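Proteolytically activated form of PPO4 Tyrosinase (Agaricus bisporus var. bisporus H97, PDB 4OUA) oxidises monophenols to o-diphenols and these on to o-quinones at a pair of copper ions, the initial step of melanin synthesis. Local coordinates at residues A4-R15 against V92-Q102; V299-R307 against P315-S323. All blocks are in the same frame, centred on the assembly; numbering follows the deposited sequence.

Contact 1 (4-15 with 92-102) comes first along the chain and closes before contact 2 (299-307 with 315-323) opens, so the two lie in series. Their centres are 25 Å apart and their nearest atoms about 9 Å apart, without touching. What relates them is helix 86-109, which carries the copper ligand His90. Contact 1 lays the N-terminal segment along the middle of this helix, whereas in contact 2 the side chains of Trp300 and Val301 pack on Thr88 near its start. The N-terminal segment and the 299-307 segment, which follows helix 277-295 along the chain, therefore pack on different parts of one helix that carries a copper ligand.

Contact 1: residues A4-R15 against V92-Q102; sequences ATVGPTGGVKNR and VYVSIYEQILQ
Ala4 O receives a weak hydrogen bond from the side-chain amide of Gln99, NE2 to O 3.4 Å. Next, Thr5 sends CG2 against Val92 CG2 at 3.7 Å, while its OG1 lies over CD1 and CB of Ile96. Val6 N and Gly7 N then converge on one atom: each lies 2.9 Å from Gln99 OE1, and both approach from the same face of the amide. With its CG trans to the backbone N (chi1 171°) and an extended chain, Gln99 carries this amide up to the loop. Replacing Gln99 by alanine removes OE1 and NE2, which would probably leave both backbone amides without their shared acceptor and the loop freer to move. Pro8 rests its CG and CD on Glu98 OE1. Thr9 pairs twice with Gln102: its N donates in the carbonyl plane to a lone pair of OE1 (3.0 Å), and its O accepts from NE2 (3.0 Å), which also bonds Ala123 O. The extended Arg15 forms a salt bridge, NH2 to Glu98 OE1 3.1 Å, that leaves in the guanidinium plane but arrives 59° above the carboxylate. Gln128 N bonds Glu98 OE2, whose position is less certain. Tyr349 makes a cation-pi contact with Arg15. Val94 CG1 covers one guanidinium face, and its side chain lies about 4 Å from that of copper ligand His282, placing this end just behind the copper site. Held largely through its backbone, the segment adds one buried ion pair.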
loop_
_atom_site.group_PDB
_atom_site.type_symbol
_atom_site.label_atom_id
_atom_site.label_comp_id
_atom_site.label_asym_id
_atom_site.label_seq_id
_atom_site.Cartn_x
_atom_site.Cartn_y
_atom_site.Cartn_z
ATOM N N ALA A 4 -14.465 0.655 -11.865
ATOM C CA ALA A 4 -14.658 1.489 -10.684
ATOM C C ALA A 4 -14.056 0.845 -9.439
ATOM O O ALA A 4 -14.087 -0.377 -9.285
ATOM C CB ALA A 4 -16.138 1.767 -10.472
ATOM N N THR A 5 -13.507 1.671 -8.554
ATOM C CA THR A 5 -12.920 1.183 -7.310
ATOM C C THR A 5 -13.974 1.095 -6.211
ATOM O O THR A 5 -14.214 2.061 -5.488
ATOM C CB THR A 5 -11.764 2.085 -6.832
ATOM O OG1 THR A 5 -10.725 2.096 -7.818
ATOM C CG2 THR A 5 -11.200 1.572 -5.520
ATOM N N VAL A 6 -14.599 -0.073 -6.094
ATOM C CA VAL A 6 -15.680 -0.275 -5.136
ATOM C C VAL A 6 -15.213 -1.020 -3.891
ATOM O O VAL A 6 -15.948 -1.125 -2.909
ATOM C CB VAL A 6 -16.846 -1.053 -5.770
ATOM C CG1 VAL A 6 -17.534 -0.205 -6.830
ATOM C CG2 VAL A 6 -16.346 -2.363 -6.362
ATOM N N GLY A 7 -13.989 -1.537 -3.938
ATOM C CA GLY A 7 -13.428 -2.265 -2.815
ATOM C C GLY A 7 -13.802 -3.733 -2.844
ATOM O O GLY A 7 -14.563 -4.165 -3.709
ATOM N N PRO A 8 -13.271 -4.510 -1.889
ATOM C CA PRO A 8 -13.509 -5.956 -1.816
ATOM C C PRO A 8 -14.953 -6.294 -1.462
ATOM O O PRO A 8 -15.777 -5.396 -1.301
ATOM C CB PRO A 8 -12.555 -6.411 -0.707
ATOM C CG PRO A 8 -12.401 -5.211 0.158
ATOM C CD PRO A 8 -12.430 -4.033 -0.777
ATOM N N THR A 9 -15.250 -7.583 -1.341
ATOM C CA THR A 9 -16.597 -8.026 -1.012
ATOM C C THR A 9 -16.586 -8.939 0.208
ATOM O O THR A 9 -15.531 -9.403 0.636
ATOM C CB THR A 9 -17.250 -8.769 -2.191
ATOM O OG1 THR A 9 -18.636 -8.993 -1.909
ATOM C CG2 THR A 9 -16.561 -10.104 -2.428
ATOM N N GLY A 10 -17.766 -9.192 0.767
ATOM C CA GLY A 10 -17.896 -10.096 1.894
ATOM C C GLY A 10 -17.971 -9.394 3.236
ATOM O O GLY A 10 -17.545 -9.941 4.253
ATOM N N GLY A 11 -18.516 -8.181 3.240
ATOM C CA GLY A 11 -18.660 -7.416 4.466
ATOM C C GLY A 11 -17.368 -6.751 4.898
ATOM O O GLY A 11 -16.384 -6.748 4.158
ATOM N N VAL A 12 -17.367 -6.186 6.101
ATOM C CA VAL A 12 -16.188 -5.502 6.619
ATOM C C VAL A 12 -15.262 -6.460 7.362
ATOM O O VAL A 12 -15.556 -6.880 8.481
ATOM C CB VAL A 12 -16.570 -4.344 7.560
ATOM C CG1 VAL A 12 -15.328 -3.762 8.215
ATOM C CG2 VAL A 12 -17.328 -3.270 6.797
ATOM N N LYS A 13 -14.143 -6.799 6.730
ATOM C CA LYS A 13 -13.147 -7.670 7.345
ATOM C C LYS A 13 -11.866 -6.901 7.657
ATOM O O LYS A 13 -11.627 -5.825 7.110
ATOM C CB LYS A 13 -12.840 -8.862 6.439
ATOM C CG LYS A 13 -13.995 -9.835 6.286
ATOM C CD LYS A 13 -14.472 -10.336 7.640
ATOM C CE LYS A 13 -15.583 -11.361 7.487
ATOM N NZ LYS A 13 -16.725 -10.829 6.690
ATOM N N ASN A 14 -11.045 -7.461 8.538
ATOM C CA ASN A 14 -9.823 -6.795 8.964
ATOM C C ASN A 14 -8.619 -7.104 8.087
ATOM O O ASN A 14 -8.447 -8.226 7.611
ATOM C CB ASN A 14 -9.492 -7.168 10.411
ATOM C CG ASN A 14 -10.362 -6.443 11.412
ATOM O OD1 ASN A 14 -10.935 -5.396 11.109
ATOM N ND2 ASN A 14 -10.463 -6.992 12.617
ATOM N N ARG A 15 -7.790 -6.088 7.875
ATOM C CA ARG A 15 -6.478 -6.286 7.289
ATOM C C ARG A 15 -5.533 -6.722 8.400
ATOM O O ARG A 15 -5.248 -5.953 9.317
ATOM C CB ARG A 15 -5.982 -5.008 6.614
ATOM C CG ARG A 15 -6.876 -4.528 5.484
ATOM C CD ARG A 15 -6.385 -3.212 4.905
ATOM N NE ARG A 15 -7.164 -2.811 3.739
ATOM C CZ ARG A 15 -7.004 -1.660 3.096
ATOM N NH1 ARG A 15 -6.095 -0.789 3.512
ATOM N NH2 ARG A 15 -7.757 -1.377 2.042
ATOM N N VAL A 92 -7.568 4.897 -1.185
ATOM C CA VAL A 92 -8.387 4.307 -2.233
ATOM C C VAL A 92 -7.507 3.574 -3.248
ATOM O O VAL A 92 -7.990 2.748 -4.024
ATOM C CB VAL A 92 -9.244 5.379 -2.940
ATOM C CG1 VAL A 92 -8.353 6.433 -3.579
ATOM C CG2 VAL A 92 -10.164 4.743 -3.971
ATOM N N TYR A 93 -6.211 3.875 -3.228
ATOM C CA TYR A 93 -5.250 3.193 -4.091
ATOM C C TYR A 93 -5.085 1.740 -3.663
ATOM O O TYR A 93 -5.087 0.830 -4.493
ATOM C CB TYR A 93 -3.897 3.905 -4.068
ATOM C CG TYR A 93 -2.899 3.372 -5.077
ATOM C CD1 TYR A 93 -3.321 2.670 -6.199
ATOM C CD2 TYR A 93 -1.535 3.563 -4.900
ATOM C CE1 TYR A 93 -2.410 2.180 -7.120
ATOM C CE2 TYR A 93 -0.618 3.078 -5.813
ATOM C CZ TYR A 93 -1.061 2.388 -6.923
ATOM O OH TYR A 93 -0.151 1.904 -7.835
ATOM N N VAL A 94 -4.933 1.525 -2.362
ATOM C CA VAL A 94 -4.843 0.177 -1.819
ATOM C C VAL A 94 -6.174 -0.553 -1.995
ATOM O O VAL A 94 -6.217 -1.780 -2.086
ATOM C CB VAL A 94 -4.457 0.191 -0.325
ATOM C CG1 VAL A 94 -4.324 -1.227 0.207
ATOM C CG2 VAL A 94 -3.166 0.965 -0.118
ATOM N N SER A 95 -7.259 0.213 -2.054
ATOM C CA SER A 95 -8.597 -0.355 -2.170
ATOM C C SER A 95 -8.816 -1.044 -3.512
ATOM O O SER A 95 -9.398 -2.128 -3.571
ATOM C CB SER A 95 -9.651 0.730 -1.965
ATOM O OG SER A 95 -9.515 1.319 -0.687
ATOM N N ILE A 96 -8.358 -0.411 -4.588
ATOM C CA ILE A 96 -8.496 -1.000 -5.913
ATOM C C ILE A 96 -7.602 -2.227 -6.024
ATOM O O ILE A 96 -7.983 -3.232 -6.625
ATOM C CB ILE A 96 -8.147 0.001 -7.032
ATOM C CG1 ILE A 96 -8.447 -0.613 -8.401
ATOM C CG2 ILE A 96 -6.692 0.433 -6.941
ATOM C CD1 ILE A 96 -9.889 -1.046 -8.568
ATOM N N TYR A 97 -6.417 -2.143 -5.428
ATOM C CA TYR A 97 -5.485 -3.264 -5.414
ATOM C C TYR A 97 -6.065 -4.441 -4.642
ATOM O O TYR A 97 -6.105 -5.564 -5.142
ATOM C CB TYR A 97 -4.150 -2.848 -4.799
ATOM C CG TYR A 97 -3.100 -3.932 -4.839
ATOM C CD1 TYR A 97 -2.317 -4.124 -5.970
ATOM C CD2 TYR A 97 -2.887 -4.762 -3.746
ATOM C CE1 TYR A 97 -1.351 -5.113 -6.012
ATOM C CE2 TYR A 97 -1.925 -5.754 -3.779
ATOM C CZ TYR A 97 -1.159 -5.924 -4.912
ATOM O OH TYR A 97 -0.203 -6.911 -4.944
ATOM N N GLU A 98 -6.505 -4.169 -3.418
ATOM C CA GLU A 98 -7.137 -5.174 -2.574
ATOM C C GLU A 98 -8.356 -5.778 -3.264
ATOM O O GLU A 98 -8.610 -6.979 -3.158
ATOM C CB GLU A 98 -7.540 -4.561 -1.232
ATOM C CG GLU A 98 -8.178 -5.537 -0.265
ATOM C CD GLU A 98 -8.650 -4.865 1.011
ATOM O OE1 GLU A 98 -9.329 -3.819 0.920
ATOM O OE2 GLU A 98 -8.337 -5.381 2.104
ATOM N N GLN A 99 -9.103 -4.935 -3.971
ATOM C CA GLN A 99 -10.269 -5.378 -4.728
ATOM C C GLN A 99 -9.872 -6.361 -5.827
ATOM O O GLN A 99 -10.347 -7.498 -5.859
ATOM C CB GLN A 99 -10.996 -4.175 -5.335
ATOM C CG GLN A 99 -12.103 -4.536 -6.312
ATOM C CD GLN A 99 -12.661 -3.321 -7.030
ATOM O OE1 GLN A 99 -12.682 -2.219 -6.482
ATOM N NE2 GLN A 99 -13.108 -3.516 -8.265
ATOM N N ILE A 100 -9.002 -5.912 -6.724
ATOM C CA ILE A 100 -8.530 -6.739 -7.825
ATOM C C ILE A 100 -7.835 -7.997 -7.321
ATOM O O ILE A 100 -7.982 -9.073 -7.902
ATOM C CB ILE A 100 -7.563 -5.964 -8.735
ATOM C CG1 ILE A 100 -8.297 -4.819 -9.435
ATOM C CG2 ILE A 100 -6.927 -6.894 -9.754
ATOM C CD1 ILE A 100 -9.477 -5.273 -10.271
ATOM N N LEU A 101 -7.086 -7.855 -6.232
ATOM C CA LEU A 101 -6.337 -8.972 -5.671
ATOM C C LEU A 101 -7.265 -10.043 -5.107
ATOM O O LEU A 101 -6.957 -11.234 -5.167
ATOM C CB LEU A 101 -5.380 -8.482 -4.585
ATOM C CG LEU A 101 -4.383 -9.523 -4.073
ATOM C CD1 LEU A 101 -3.552 -10.074 -5.222
ATOM C CD2 LEU A 101 -3.488 -8.917 -3.010
ATOM N N GLN A 102 -8.400 -9.619 -4.558
ATOM C CA GLN A 102 -9.391 -10.560 -4.052
ATOM C C GLN A 102 -10.067 -11.296 -5.202
ATOM O O GLN A 102 -10.298 -12.504 -5.130
ATOM C CB GLN A 102 -10.447 -9.848 -3.204
ATOM C CG GLN A 102 -11.456 -10.801 -2.572
ATOM C CD GLN A 102 -12.718 -10.105 -2.102
ATOM O OE1 GLN A 102 -13.222 -9.196 -2.761
ATOM N NE2 GLN A 102 -13.238 -10.532 -0.958
#

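Contact 2: residues V299-R307 against P315-S323; sequences VWVTQGPER and PGTELNKDS
Gly304 and Leu319 form the hydrogen-bonded pair at the centre of this contact, with Gly304 N to Leu319 O at 2.9 Å and Leu319 N to Gly304 O at 2.7 Å. The segments run 179° apart, and these reciprocal bonds, with the adjoining non-hydrogen-bonded pair Pro305-Glu318, are the evidence for antiparallel strand pairing, although it spans few residues. The register slips by one at Glu306, whose N donates to Thr317 O (2.8 Å) while its O accepts from Gly316 N (2.7 Å).

The closely packed side holds Leu319 and Glu306. Leu319 CD1 lies 3.7 Å from Glu306 CB, the two side chains meeting at a slant, and Leu319 also touches Gln83 and Leu85. Glu306 has CG trans to its backbone N and then bends at chi2 (77°), which takes the carboxylate past CD2 of Leu319; its OE1 accepts from Gly309 N in the connecting loop. At the other end Val301 sets CB 4.0 Å from Lys321 CB and also packs on Trp229 and Thr88.

The solvent side is looser. Exposed Gln303 and Glu318 cross there at about a right angle, their amide and carboxylate planes 63° apart, joined by a weak NE2 to OE1 bond. Lys321 turns its extended chain away from Val301 beyond CB. The second segment then folds back as a type I turn from Asn320 to Ser323, with Asn320 OD1 accepting from Asp322 N in an Asx turn.

Together, adjacent antiparallel strands and a connection through residues 306-317 define a short, long-looped beta hairpin with one buried face.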
loop_
_atom_site.group_PDB
_atom_site.type_symbol
_atom_site.label_atom_id
_atom_site.label_comp_id
_atom_site.label_asym_id
_atom_site.label_seq_id
_atom_site.Cartn_x
_atom_site.Cartn_y
_atom_site.Cartn_z
ATOM N N VAL A 299 -11.024 16.142 12.261
ATOM C CA VAL A 299 -9.978 16.699 11.410
ATOM C C VAL A 299 -9.825 15.892 10.126
ATOM O O VAL A 299 -9.607 14.680 10.169
ATOM C CB VAL A 299 -8.619 16.742 12.132
ATOM C CG1 VAL A 299 -7.586 17.446 11.265
ATOM C CG2 VAL A 299 -8.753 17.436 13.473
ATOM N N TRP A 300 -9.937 16.567 8.985
ATOM C CA TRP A 300 -9.782 15.907 7.693
ATOM C C TRP A 300 -9.095 16.827 6.682
ATOM O O TRP A 300 -8.383 17.756 7.061
ATOM C CB TRP A 300 -11.142 15.443 7.165
ATOM C CG TRP A 300 -11.060 14.275 6.222
ATOM C CD1 TRP A 300 -11.553 14.210 4.951
ATOM C CD2 TRP A 300 -10.437 13.008 6.475
ATOM N NE1 TRP A 300 -11.282 12.981 4.399
ATOM C CE2 TRP A 300 -10.597 12.225 5.313
ATOM C CE3 TRP A 300 -9.760 12.461 7.570
ATOM C CZ2 TRP A 300 -10.105 10.923 5.216
ATOM C CZ3 TRP A 300 -9.273 11.168 7.472
ATOM C CH2 TRP A 300 -9.448 10.414 6.303
ATOM N N VAL A 301 -9.316 16.564 5.398
ATOM C CA VAL A 301 -8.626 17.273 4.325
ATOM C C VAL A 301 -8.889 18.776 4.323
ATOM O O VAL A 301 -10.034 19.216 4.412
ATOM C CB VAL A 301 -9.026 16.717 2.942
ATOM C CG1 VAL A 301 -8.248 17.423 1.837
ATOM C CG2 VAL A 301 -8.805 15.210 2.888
ATOM N N THR A 302 -7.817 19.554 4.217
ATOM C CA THR A 302 -7.924 20.999 4.050
ATOM C C THR A 302 -7.369 21.399 2.687
ATOM O O THR A 302 -6.719 20.597 2.014
ATOM C CB THR A 302 -7.176 21.769 5.156
ATOM O OG1 THR A 302 -5.764 21.589 5.001
ATOM C CG2 THR A 302 -7.603 21.277 6.532
ATOM N N GLN A 303 -7.626 22.637 2.284
ATOM C CA GLN A 303 -7.220 23.112 0.966
ATOM C C GLN A 303 -5.705 23.266 0.842
ATOM O O GLN A 303 -5.020 23.602 1.808
ATOM C CB GLN A 303 -7.909 24.441 0.655
ATOM C CG GLN A 303 -7.416 25.109 -0.612
ATOM C CD GLN A 303 -8.251 26.314 -0.990
ATOM O OE1 GLN A 303 -9.443 26.373 -0.690
ATOM N NE2 GLN A 303 -7.627 27.284 -1.648
ATOM N N GLY A 304 -5.191 23.016 -0.360
ATOM C CA GLY A 304 -3.768 23.115 -0.630
ATOM C C GLY A 304 -3.462 22.967 -2.110
ATOM O O GLY A 304 -4.246 22.376 -2.854
ATOM N N PRO A 305 -2.316 23.510 -2.549
ATOM C CA PRO A 305 -1.907 23.499 -3.958
ATOM C C PRO A 305 -1.203 22.214 -4.390
ATOM O O PRO A 305 -0.622 21.514 -3.559
ATOM C CB PRO A 305 -0.946 24.684 -4.037
ATOM C CG PRO A 305 -0.310 24.713 -2.685
ATOM C CD PRO A 305 -1.380 24.280 -1.710
ATOM N N GLU A 306 -1.264 21.914 -5.684
ATOM C CA GLU A 306 -0.520 20.799 -6.261
ATOM C C GLU A 306 0.891 21.248 -6.621
ATOM O O GLU A 306 1.103 21.877 -7.657
ATOM C CB GLU A 306 -1.231 20.253 -7.501
ATOM C CG GLU A 306 -0.416 19.235 -8.295
ATOM C CD GLU A 306 -0.392 17.859 -7.649
ATOM O OE1 GLU A 306 0.709 17.291 -7.484
ATOM O OE2 GLU A 306 -1.477 17.340 -7.313
ATOM N N ARG A 307 1.853 20.923 -5.765
ATOM C CA ARG A 307 3.217 21.412 -5.938
ATOM C C ARG A 307 4.055 20.541 -6.875
ATOM O O ARG A 307 4.686 21.053 -7.798
ATOM C CB ARG A 307 3.901 21.540 -4.575
ATOM C CG ARG A 307 3.497 22.804 -3.824
ATOM C CD ARG A 307 3.980 22.805 -2.382
ATOM N NE ARG A 307 3.122 22.004 -1.513
ATOM C CZ ARG A 307 3.244 21.948 -0.191
ATOM N NH1 ARG A 307 4.190 22.651 0.418
ATOM N NH2 ARG A 307 2.420 21.193 0.523
ATOM N N PRO A 315 0.596 21.209 -11.766
ATOM C CA PRO A 315 1.240 22.007 -10.716
ATOM C C PRO A 315 0.626 23.399 -10.584
ATOM O O PRO A 315 0.592 24.153 -11.555
ATOM C CB PRO A 315 2.698 22.091 -11.183
ATOM C CG PRO A 315 2.639 21.864 -12.656
ATOM C CD PRO A 315 1.523 20.888 -12.863
ATOM N N GLY A 316 0.142 23.725 -9.389
ATOM C CA GLY A 316 -0.464 25.019 -9.138
ATOM C C GLY A 316 -1.961 24.935 -8.919
ATOM O O GLY A 316 -2.582 25.881 -8.433
ATOM N N THR A 317 -2.546 23.799 -9.281
ATOM C CA THR A 317 -3.975 23.586 -9.090
ATOM C C THR A 317 -4.321 23.554 -7.606
ATOM O O THR A 317 -3.557 23.032 -6.796
ATOM C CB THR A 317 -4.445 22.274 -9.750
ATOM O OG1 THR A 317 -4.230 22.341 -11.165
ATOM C CG2 THR A 317 -5.923 22.037 -9.478
ATOM N N GLU A 318 -5.469 24.124 -7.250
ATOM C CA GLU A 318 -5.942 24.091 -5.872
ATOM C C GLU A 318 -6.694 22.793 -5.597
ATOM O O GLU A 318 -7.507 22.352 -6.410
ATOM C CB GLU A 318 -6.837 25.295 -5.576
ATOM C CG GLU A 318 -6.080 26.598 -5.378
ATOM C CD GLU A 318 -5.339 26.646 -4.054
ATOM O OE1 GLU A 318 -5.808 26.008 -3.087
ATOM O OE2 GLU A 318 -4.288 27.319 -3.980
ATOM N N LEU A 319 -6.416 22.180 -4.452
ATOM C CA LEU A 319 -7.031 20.905 -4.104
ATOM C C LEU A 319 -7.698 20.942 -2.733
ATOM O O LEU A 319 -7.157 21.504 -1.781
ATOM C CB LEU A 319 -5.990 19.782 -4.143
ATOM C CG LEU A 319 -5.508 19.309 -5.517
ATOM C CD1 LEU A 319 -4.733 20.390 -6.247
ATOM C CD2 LEU A 319 -4.660 18.067 -5.369
ATOM N N ASN A 320 -8.878 20.337 -2.642
ATOM C CA ASN A 320 -9.582 20.224 -1.372
ATOM C C ASN A 320 -10.242 18.858 -1.213
ATOM O O ASN A 320 -9.950 17.924 -1.961
ATOM C CB ASN A 320 -10.625 21.340 -1.228
ATOM C CG ASN A 320 -11.640 21.356 -2.362
ATOM O OD1 ASN A 320 -11.861 20.349 -3.036
ATOM N ND2 ASN A 320 -12.266 22.507 -2.573
ATOM N N LYS A 321 -11.138 18.754 -0.236
ATOM C CA LYS A 321 -11.828 17.503 0.057
ATOM C C LYS A 321 -12.764 17.076 -1.073
ATOM O O LYS A 321 -13.137 15.905 -1.172
ATOM C CB LYS A 321 -12.618 17.637 1.359
ATOM C CG LYS A 321 -13.607 18.788 1.341
ATOM C CD LYS A 321 -14.447 18.828 2.601
ATOM C CE LYS A 321 -15.475 19.947 2.527
ATOM N NZ LYS A 321 -16.356 19.974 3.727
ATOM N N ASP A 322 -13.143 18.026 -1.919
ATOM C CA ASP A 322 -14.083 17.751 -2.999
ATOM C C ASP A 322 -13.369 17.447 -4.312
ATOM O O ASP A 322 -14.011 17.182 -5.328
ATOM C CB ASP A 322 -15.039 18.930 -3.183
ATOM C CG ASP A 322 -15.944 19.136 -1.986
ATOM O OD1 ASP A 322 -16.405 18.125 -1.415
ATOM O OD2 ASP A 322 -16.189 20.303 -1.613
ATOM N N SER A 323 -12.041 17.488 -4.288
ATOM C CA SER A 323 -11.254 17.172 -5.473
ATOM C C SER A 323 -11.419 15.704 -5.844
ATOM O O SER A 323 -11.481 14.837 -4.971
ATOM C CB SER A 323 -9.778 17.499 -5.245
ATOM O OG SER A 323 -9.595 18.879 -4.980
#